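Glycosyltransferase (Streptomyces halstedii, PDB 3WAD) belongs to the glycosyltransferases of the GT-B fold, with two Rossmann-like domains related to the erythromycin biosynthesis protein CIII family. Local coordinates at residues V270-D275 against R371-L376; V318-G323 against V339-W344; P335-P340 against L360-P365. All blocks are in the same frame, centred on the assembly; numbering follows the deposited sequence.

Contact 1 (V270-D275 against R371-L376)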
loop_
_atom_site.group_PDB
_atom_site.type_symbol
_atom_site.label_atom_id
_atom_site.label_comp_id
_atom_site.label_asym_id
_atom_site.label_seq_id
_atom_site.Cartn_x
_atom_site.Cartn_y
_atom_site.Cartn_z
ATOM N N VAL B 270 13.102 -34.158 -5.441
ATOM C CA VAL B 270 11.650 -33.939 -5.453
ATOM C C VAL B 270 10.810 -35.188 -5.153
ATOM O O VAL B 270 9.776 -35.123 -4.440
ATOM C CB VAL B 270 11.198 -33.291 -6.771
ATOM C CG1 VAL B 270 9.723 -33.200 -6.809
ATOM C CG2 VAL B 270 11.793 -31.896 -6.855
ATOM N N ASN B 271 11.249 -36.336 -5.676
ATOM C CA ASN B 271 10.551 -37.611 -5.385
ATOM C C ASN B 271 10.581 -37.954 -3.914
ATOM O O ASN B 271 9.547 -38.346 -3.351
ATOM C CB ASN B 271 11.113 -38.774 -6.250
ATOM C CG ASN B 271 10.847 -38.579 -7.726
ATOM O OD1 ASN B 271 11.772 -38.606 -8.524
ATOM N ND2 ASN B 271 9.595 -38.348 -8.101
ATOM N N ALA B 272 11.733 -37.767 -3.258
ATOM C CA ALA B 272 11.831 -38.065 -1.816
ATOM C C ALA B 272 10.974 -37.126 -0.959
ATOM O O ALA B 272 10.153 -37.557 -0.117
ATOM C CB ALA B 272 13.251 -38.024 -1.360
ATOM N N VAL B 273 11.174 -35.830 -1.186
ATOM C CA VAL B 273 10.448 -34.793 -0.502
ATOM C C VAL B 273 8.945 -34.992 -0.673
ATOM O O VAL B 273 8.187 -34.869 0.306
ATOM C CB VAL B 273 10.911 -33.404 -1.001
ATOM C CG1 VAL B 273 10.158 -32.361 -0.303
ATOM C CG2 VAL B 273 12.387 -33.231 -0.697
ATOM N N ALA B 274 8.503 -35.388 -1.868
ATOM C CA ALA B 274 7.066 -35.658 -2.045
ATOM C C ALA B 274 6.540 -36.954 -1.371
ATOM O O ALA B 274 5.342 -37.168 -1.246
ATOM C CB ALA B 274 6.698 -35.633 -3.542
ATOM N N ASP B 275 7.433 -37.827 -0.927
ATOM C CA ASP B 275 6.993 -39.147 -0.447
ATOM C C ASP B 275 6.536 -39.066 1.017
ATOM O O ASP B 275 7.151 -39.594 1.927
ATOM C CB ASP B 275 8.103 -40.169 -0.729
ATOM C CG ASP B 275 7.714 -41.595 -0.376
ATOM O OD1 ASP B 275 6.489 -41.912 -0.357
ATOM O OD2 ASP B 275 8.667 -42.364 -0.051
ATOM N N ARG B 371 17.296 -37.504 3.931
ATOM C CA ARG B 371 17.318 -36.590 5.082
ATOM C C ARG B 371 16.210 -35.551 5.071
ATOM O O ARG B 371 15.534 -35.383 6.102
ATOM C CB ARG B 371 18.672 -35.927 5.264
ATOM C CG ARG B 371 19.643 -36.901 5.786
ATOM C CD ARG B 371 20.980 -36.269 6.126
ATOM N NE ARG B 371 22.042 -37.140 5.617
ATOM C CZ ARG B 371 23.361 -36.911 5.686
ATOM N NH1 ARG B 371 23.843 -35.815 6.270
ATOM N NH2 ARG B 371 24.214 -37.805 5.163
ATOM N N LEU B 372 15.974 -34.895 3.942
ATOM C CA LEU B 372 14.829 -33.943 3.851
ATOM C C LEU B 372 13.491 -34.621 4.072
ATOM O O LEU B 372 12.666 -34.158 4.852
ATOM C CB LEU B 372 14.752 -33.281 2.496
ATOM C CG LEU B 372 15.634 -32.114 2.121
ATOM C CD1 LEU B 372 15.209 -31.647 0.670
ATOM C CD2 LEU B 372 15.601 -30.951 3.171
ATOM N N ARG B 373 13.261 -35.736 3.377
ATOM C CA ARG B 373 12.001 -36.425 3.491
ATOM C C ARG B 373 11.723 -36.828 4.941
ATOM O O ARG B 373 10.599 -36.555 5.528
ATOM C CB ARG B 373 12.035 -37.626 2.545
ATOM C CG ARG B 373 10.838 -38.470 2.567
ATOM C CD ARG B 373 11.224 -39.900 2.120
ATOM N NE ARG B 373 12.050 -40.595 3.109
ATOM C CZ ARG B 373 12.834 -41.647 2.837
ATOM N NH1 ARG B 373 12.907 -42.160 1.598
ATOM N NH2 ARG B 373 13.544 -42.199 3.825
ATOM N N ASP B 374 12.749 -37.420 5.573
ATOM C CA ASP B 374 12.594 -37.884 6.963
ATOM C C ASP B 374 12.261 -36.732 7.885
ATOM O O ASP B 374 11.360 -36.831 8.718
ATOM C CB ASP B 374 13.843 -38.601 7.464
ATOM C CG ASP B 374 14.023 -39.955 6.805
ATOM O OD1 ASP B 374 13.044 -40.428 6.177
ATOM O OD2 ASP B 374 15.172 -40.503 6.875
ATOM N N GLN B 375 12.978 -35.616 7.747
ATOM C CA GLN B 375 12.642 -34.414 8.554
ATOM C C GLN B 375 11.199 -33.944 8.295
ATOM O O GLN B 375 10.426 -33.697 9.231
ATOM C CB GLN B 375 13.685 -33.347 8.280
ATOM C CG GLN B 375 15.034 -33.669 8.890
ATOM C CD GLN B 375 16.026 -32.491 8.773
ATOM O OE1 GLN B 375 16.047 -31.781 7.787
ATOM N NE2 GLN B 375 16.825 -32.292 9.770
ATOM N N LEU B 376 10.817 -33.855 7.023
ATOM C CA LEU B 376 9.474 -33.428 6.668
ATOM C C LEU B 376 8.408 -34.330 7.259
ATOM O O LEU B 376 7.371 -33.836 7.767
ATOM C CB LEU B 376 9.288 -33.321 5.144
ATOM C CG LEU B 376 7.992 -32.613 4.673
ATOM C CD1 LEU B 376 7.814 -31.288 5.394
ATOM C CD2 LEU B 376 7.966 -32.396 3.171
HETATM O O HOH W 1 11.229 -41.948 -0.563
#
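Helices 266-274 and 369-381 lie side by side on one face of the C-terminal Rossmann-like sheet, and V273 of the first meets L372 and L376 of the second. The short axes run nearly parallel, crossing at -16°, and approach to 8.0 Å. V273 splits its branches between the two leucines: CG2 lies 3.5 Å from L372 CD1, while CG1, anti to the backbone N, meets L376 CD2 at 4.1 Å. This apolar seam faces the sheet, where L376 reaches A316 and V318 and both leucines touch L337; the pair forms part of one helical layer of the alpha/beta/alpha sandwich. Toward solvent, R373 takes over. Its CB stands 4.1 Å from A272 CB, and its aliphatic stem passes over the carbonyl oxygen of A272, which also accepts from D275 N. A bend at chi3 (70°) then turns the guanidinium back along its own helix, where NE and NH2 both grip D374 OD1 side-on, NH2 at 3.0 Å. Water 1 bridges the helices, accepting from R373 NH1 at 2.7 Å and donating to D275 OD2 at 2.6 Å. D275 OD2 also forms a salt bridge with R377, one turn after R373 on helix 369-381.

Contact 2 (V318-G323 against V339-W344)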
loop_
_atom_site.group_PDB
_atom_site.type_symbol
_atom_site.label_atom_id
_atom_site.label_comp_id
_atom_site.label_asym_id
_atom_site.label_seq_id
_atom_site.Cartn_x
_atom_site.Cartn_y
_atom_site.Cartn_z
ATOM N N VAL B 318 9.226 -25.738 3.795
ATOM C CA VAL B 318 10.638 -26.105 3.596
ATOM C C VAL B 318 11.246 -24.971 2.852
ATOM O O VAL B 318 10.793 -24.696 1.725
ATOM C CB VAL B 318 10.726 -27.408 2.698
ATOM C CG1 VAL B 318 12.165 -27.883 2.553
ATOM C CG2 VAL B 318 9.872 -28.522 3.306
ATOM N N HIS B 319 12.278 -24.326 3.409
ATOM C CA HIS B 319 12.786 -23.136 2.735
ATOM C C HIS B 319 14.237 -22.805 3.163
ATOM O O HIS B 319 14.831 -23.520 3.999
ATOM C CB HIS B 319 11.784 -21.963 2.966
ATOM C CG HIS B 319 11.819 -21.405 4.350
ATOM N ND1 HIS B 319 11.262 -22.045 5.435
ATOM C CD2 HIS B 319 12.428 -20.304 4.837
ATOM C CE1 HIS B 319 11.471 -21.323 6.522
ATOM N NE2 HIS B 319 12.178 -20.264 6.188
ATOM N N HIS B 320 14.832 -21.756 2.589
ATOM C CA HIS B 320 16.241 -21.478 2.882
ATOM C C HIS B 320 16.515 -20.577 4.084
ATOM O O HIS B 320 17.707 -20.212 4.338
ATOM C CB HIS B 320 16.945 -20.952 1.671
ATOM C CG HIS B 320 16.683 -19.512 1.428
ATOM N ND1 HIS B 320 15.525 -19.058 0.826
ATOM C CD2 HIS B 320 17.426 -18.406 1.720
ATOM C CE1 HIS B 320 15.578 -17.736 0.734
ATOM N NE2 HIS B 320 16.721 -17.317 1.269
ATOM N N GLY B 321 15.455 -20.263 4.848
ATOM C CA GLY B 321 15.614 -19.568 6.130
ATOM C C GLY B 321 15.706 -18.028 6.092
ATOM O O GLY B 321 16.102 -17.407 7.095
ATOM N N GLY B 322 15.404 -17.431 4.923
ATOM C CA GLY B 322 15.421 -15.956 4.756
ATOM C C GLY B 322 14.282 -15.295 5.559
ATOM O O GLY B 322 13.298 -15.948 5.939
ATOM N N GLY B 323 14.400 -13.996 5.796
ATOM C CA GLY B 323 13.478 -13.286 6.707
ATOM C C GLY B 323 12.061 -13.216 6.270
ATOM O O GLY B 323 11.141 -13.302 7.104
ATOM N N VAL B 339 16.779 -25.207 5.175
ATOM C CA VAL B 339 18.043 -25.545 4.587
ATOM C C VAL B 339 18.831 -24.206 4.460
ATOM O O VAL B 339 18.728 -23.528 3.436
ATOM C CB VAL B 339 17.866 -26.226 3.199
ATOM C CG1 VAL B 339 19.257 -26.496 2.514
ATOM C CG2 VAL B 339 17.130 -27.544 3.334
ATOM N N PRO B 340 19.624 -23.825 5.497
ATOM C CA PRO B 340 20.047 -22.400 5.513
ATOM C C PRO B 340 20.953 -21.991 4.361
ATOM O O PRO B 340 21.872 -22.696 3.966
ATOM C CB PRO B 340 20.777 -22.221 6.847
ATOM C CG PRO B 340 20.409 -23.439 7.728
ATOM C CD PRO B 340 19.825 -24.510 6.796
ATOM N N ASN B 341 20.662 -20.829 3.817
ATOM C CA ASN B 341 21.560 -20.218 2.927
ATOM C C ASN B 341 22.544 -19.448 3.828
ATOM O O ASN B 341 22.502 -19.582 5.037
ATOM C CB ASN B 341 20.778 -19.333 1.965
ATOM C CG ASN B 341 21.589 -18.951 0.757
ATOM O OD1 ASN B 341 21.012 -18.690 -0.283
ATOM N ND2 ASN B 341 22.953 -18.911 0.882
ATOM N N TRP B 342 23.468 -18.699 3.274
ATOM C CA TRP B 342 24.361 -17.943 4.149
ATOM C C TRP B 342 24.434 -16.525 3.654
ATOM O O TRP B 342 25.458 -15.920 3.763
ATOM C CB TRP B 342 25.749 -18.594 4.205
ATOM C CG TRP B 342 26.246 -19.028 2.822
ATOM C CD1 TRP B 342 26.904 -18.236 1.876
ATOM C CD2 TRP B 342 26.106 -20.340 2.216
ATOM N NE1 TRP B 342 27.162 -18.974 0.739
ATOM C CE2 TRP B 342 26.698 -20.263 0.910
ATOM C CE3 TRP B 342 25.539 -21.572 2.645
ATOM C CZ2 TRP B 342 26.739 -21.387 0.024
ATOM C CZ3 TRP B 342 25.570 -22.687 1.763
ATOM C CH2 TRP B 342 26.175 -22.581 0.468
ATOM N N LEU B 343 23.354 -15.993 3.101
ATOM C CA LEU B 343 23.399 -14.606 2.627
ATOM C C LEU B 343 23.437 -13.593 3.785
ATOM O O LEU B 343 23.966 -12.515 3.615
ATOM C CB LEU B 343 22.208 -14.273 1.747
ATOM C CG LEU B 343 22.266 -14.613 0.257
ATOM C CD1 LEU B 343 22.615 -16.026 0.114
ATOM C CD2 LEU B 343 20.907 -14.305 -0.394
ATOM N N TRP B 344 22.871 -13.917 4.932
ATOM C CA TRP B 344 22.791 -12.895 6.002
ATOM C C TRP B 344 22.845 -13.500 7.403
ATOM O O TRP B 344 23.836 -13.338 8.120
ATOM C CB TRP B 344 21.549 -11.981 5.804
ATOM C CG TRP B 344 21.595 -10.868 6.763
ATOM C CD1 TRP B 344 20.785 -10.706 7.854
ATOM C CD2 TRP B 344 22.539 -9.763 6.764
ATOM N NE1 TRP B 344 21.171 -9.550 8.560
ATOM C CE2 TRP B 344 22.277 -8.994 7.916
ATOM C CE3 TRP B 344 23.634 -9.406 5.929
ATOM C CZ2 TRP B 344 23.010 -7.875 8.225
ATOM C CZ3 TRP B 344 24.356 -8.283 6.209
ATOM C CH2 TRP B 344 24.045 -7.510 7.371
#
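H319 and H320 present their carbonyls to the chain leaving the neighbouring strand at V339-N341, and here the contact is tight. V339 N donates to H319 O at 2.8 Å in a nearly straight bond, 167° at the hydrogen. One residue further along the first chain and two along the second, N341 N donates to H320 O at 3.1 Å, in the carbonyl plane and on a lone pair. Two CA-H...O contacts fill in between them: H320 CA lies 3.3 Å from V339 O, and P340 CA 3.4 Å from H320 O. The pairing runs on past strands 314-319 and 336-338, but its register slips by one residue, at the C-terminal ends of the strands of a Rossmann-like sheet, where GT-B loops gather. From here the first chain turns through G321, whose phi is positive (85°), to G322, the N-cap of helix 323-332. Side chains meet more sparingly. H320 CG sits between its backbone N and carbonyl carbon (chi1 79°), which brings the ring edge to N341: CD2 is 3.5 Å from N341 CB, which lies near the ring plane. G322 N stands over one face of the same imidazole, offset toward the rim. E346 of helix 346-355 touches both H320 and N341. Past N341 the two chains diverge: W342 and L343 are exposed, and W344 turns instead to F152 and hydrogen-bonds through NE1 to L154 O.

Contact 3 (P335-P340 against L360-P365)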
loop_
_atom_site.group_PDB
_atom_site.type_symbol
_atom_site.label_atom_id
_atom_site.label_comp_id
_atom_site.label_asym_id
_atom_site.label_seq_id
_atom_site.Cartn_x
_atom_site.Cartn_y
_atom_site.Cartn_z
ATOM N N PRO B 335 5.367 -25.014 11.243
ATOM C CA PRO B 335 6.695 -25.610 11.395
ATOM C C PRO B 335 7.525 -25.502 10.120
ATOM O O PRO B 335 6.994 -25.457 9.008
ATOM C CB PRO B 335 6.396 -27.073 11.673
ATOM C CG PRO B 335 5.021 -27.111 12.201
ATOM C CD PRO B 335 4.297 -26.011 11.432
ATOM N N GLN B 336 8.836 -25.487 10.308
ATOM C CA GLN B 336 9.784 -25.196 9.262
ATOM C C GLN B 336 10.784 -26.336 9.064
ATOM O O GLN B 336 11.256 -26.935 10.030
ATOM C CB GLN B 336 10.551 -23.908 9.617
ATOM C CG GLN B 336 9.691 -22.716 9.642
ATOM C CD GLN B 336 10.461 -21.476 10.084
ATOM O OE1 GLN B 336 11.276 -20.961 9.354
ATOM N NE2 GLN B 336 10.242 -21.042 11.302
ATOM N N LEU B 337 11.129 -26.606 7.805
ATOM C CA LEU B 337 12.347 -27.314 7.527
ATOM C C LEU B 337 13.243 -26.328 6.807
ATOM O O LEU B 337 12.880 -25.806 5.750
ATOM C CB LEU B 337 12.041 -28.636 6.760
ATOM C CG LEU B 337 13.029 -29.535 6.026
ATOM C CD1 LEU B 337 14.424 -29.492 6.535
ATOM C CD2 LEU B 337 12.449 -30.986 5.761
ATOM N N ILE B 338 14.356 -26.012 7.443
ATOM C CA ILE B 338 15.245 -24.939 6.994
ATOM C C ILE B 338 16.474 -25.555 6.403
ATOM O O ILE B 338 17.113 -26.372 7.035
ATOM C CB ILE B 338 15.609 -23.935 8.180
ATOM C CG1 ILE B 338 14.330 -23.342 8.779
ATOM C CG2 ILE B 338 16.490 -22.749 7.667
ATOM C CD1 ILE B 338 14.480 -22.741 10.187
ATOM N N VAL B 339 16.779 -25.207 5.175
ATOM C CA VAL B 339 18.043 -25.545 4.587
ATOM C C VAL B 339 18.831 -24.206 4.460
ATOM O O VAL B 339 18.728 -23.528 3.436
ATOM C CB VAL B 339 17.866 -26.226 3.199
ATOM C CG1 VAL B 339 19.257 -26.496 2.514
ATOM C CG2 VAL B 339 17.130 -27.544 3.334
ATOM N N PRO B 340 19.624 -23.825 5.497
ATOM C CA PRO B 340 20.047 -22.400 5.513
ATOM C C PRO B 340 20.953 -21.991 4.361
ATOM O O PRO B 340 21.872 -22.696 3.966
ATOM C CB PRO B 340 20.777 -22.221 6.847
ATOM C CG PRO B 340 20.409 -23.439 7.728
ATOM C CD PRO B 340 19.825 -24.510 6.796
ATOM N N LEU B 360 13.240 -28.172 11.978
ATOM C CA LEU B 360 14.334 -29.094 11.825
ATOM C C LEU B 360 15.267 -28.496 10.785
ATOM O O LEU B 360 14.810 -27.829 9.910
ATOM C CB LEU B 360 13.816 -30.464 11.372
ATOM C CG LEU B 360 13.095 -31.245 12.456
ATOM C CD1 LEU B 360 12.597 -32.524 11.848
ATOM C CD2 LEU B 360 14.041 -31.490 13.663
ATOM N N VAL B 361 16.566 -28.676 10.923
ATOM C CA VAL B 361 17.519 -28.038 10.027
ATOM C C VAL B 361 18.353 -29.090 9.290
ATOM O O VAL B 361 18.861 -30.002 9.923
ATOM C CB VAL B 361 18.524 -27.079 10.828
ATOM C CG1 VAL B 361 19.509 -26.407 9.911
ATOM C CG2 VAL B 361 17.763 -26.003 11.663
ATOM N N THR B 362 18.537 -28.944 7.975
ATOM C CA THR B 362 19.632 -29.653 7.294
ATOM C C THR B 362 20.593 -28.711 6.618
ATOM O O THR B 362 20.214 -28.055 5.677
ATOM C CB THR B 362 19.108 -30.676 6.234
ATOM O OG1 THR B 362 18.276 -31.612 6.905
ATOM C CG2 THR B 362 20.281 -31.421 5.608
ATOM N N GLU B 363 21.842 -28.647 7.055
ATOM C CA GLU B 363 22.795 -27.767 6.353
ATOM C C GLU B 363 23.011 -28.211 4.942
ATOM O O GLU B 363 22.875 -29.387 4.644
ATOM C CB GLU B 363 24.133 -27.756 7.031
ATOM C CG GLU B 363 24.090 -27.412 8.480
ATOM C CD GLU B 363 23.863 -25.906 8.755
ATOM O OE1 GLU B 363 23.978 -25.053 7.827
ATOM O OE2 GLU B 363 23.580 -25.570 9.935
ATOM N N VAL B 364 23.378 -27.284 4.080
ATOM C CA VAL B 364 23.672 -27.606 2.698
ATOM C C VAL B 364 24.630 -28.827 2.561
ATOM O O VAL B 364 24.228 -29.833 1.963
ATOM C CB VAL B 364 24.156 -26.360 1.910
ATOM C CG1 VAL B 364 24.717 -26.723 0.575
ATOM C CG2 VAL B 364 22.973 -25.432 1.661
ATOM N N PRO B 365 25.869 -28.768 3.127
ATOM C CA PRO B 365 26.751 -29.961 3.044
ATOM C C PRO B 365 26.170 -31.332 3.505
ATOM O O PRO B 365 26.746 -32.363 3.140
ATOM C CB PRO B 365 27.964 -29.572 3.927
ATOM C CG PRO B 365 27.560 -28.327 4.667
ATOM C CD PRO B 365 26.550 -27.645 3.795
HETATM O O HOH W 2 23.591 -24.671 5.018
#
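Q336, L337 and I338 pair with L360 and V361 as neighbouring parallel strands, and backbone hydrogen bonds carry most of the polar contact. L360 N donates to Q336 O at 3.0 Å, I338 N to L360 O at 3.1 Å and T362 N to I338 O at 3.1 Å, so I338 uses both its N-H and its carbonyl toward the same segment. CA-H...O contacts accompany this ladder: V361 CA lies 3.4 Å from I338 O, and V339 CA 3.5 Å from T362 O, a buried carbonyl with no conventional donor in the model. The two strands close a beta-alpha-beta unit through helix 346-355, whose A350 packs on I338, P340 and V361.

Apolar contacts extend the pairing beyond the strands. V361 CG1, anti to its backbone N (chi1 -180°), reaches the edge of the P340 ring, 3.7 Å from CD. V364 CG2 meets V339 CG1 at 4.0 Å, the two side chains crossing at about a right angle. On the face bearing L337 and L360, both side chains touch Q375 of helix 369-381, whose NE2 hydrogen-bonds to V361 O and whose OE1 lies against T362 OG1.

At the far end, water 2 donates to P340 O and E363 OE1 and accepts from V364 N, the last at 2.8 Å. Direct backbone bonds thus fix the strands, while the buried T362 O and the water bridge mark where the ladder stops.

Contacts 2 and 3 are buried and flank strand 336-338 in the same parallel sheet: contact 2 continues its pairing with strand 314-319, and contact 3 joins it to an outermost strand, 359-361. They share V339 and P340, and both depend mainly on backbone hydrogen bonds. Contact 1, only partly buried, lies one layer out, with no direct hydrogen bond between its helices; it relies on aliphatic packing beneath and a charged, hydrated outer side. Its helix 369-381 covers part of one face of the sheet: L372 packs on V339, and the helix meets residues of both other contacts. W342 packs against V364 where the loops of contacts 2 and 3 meet.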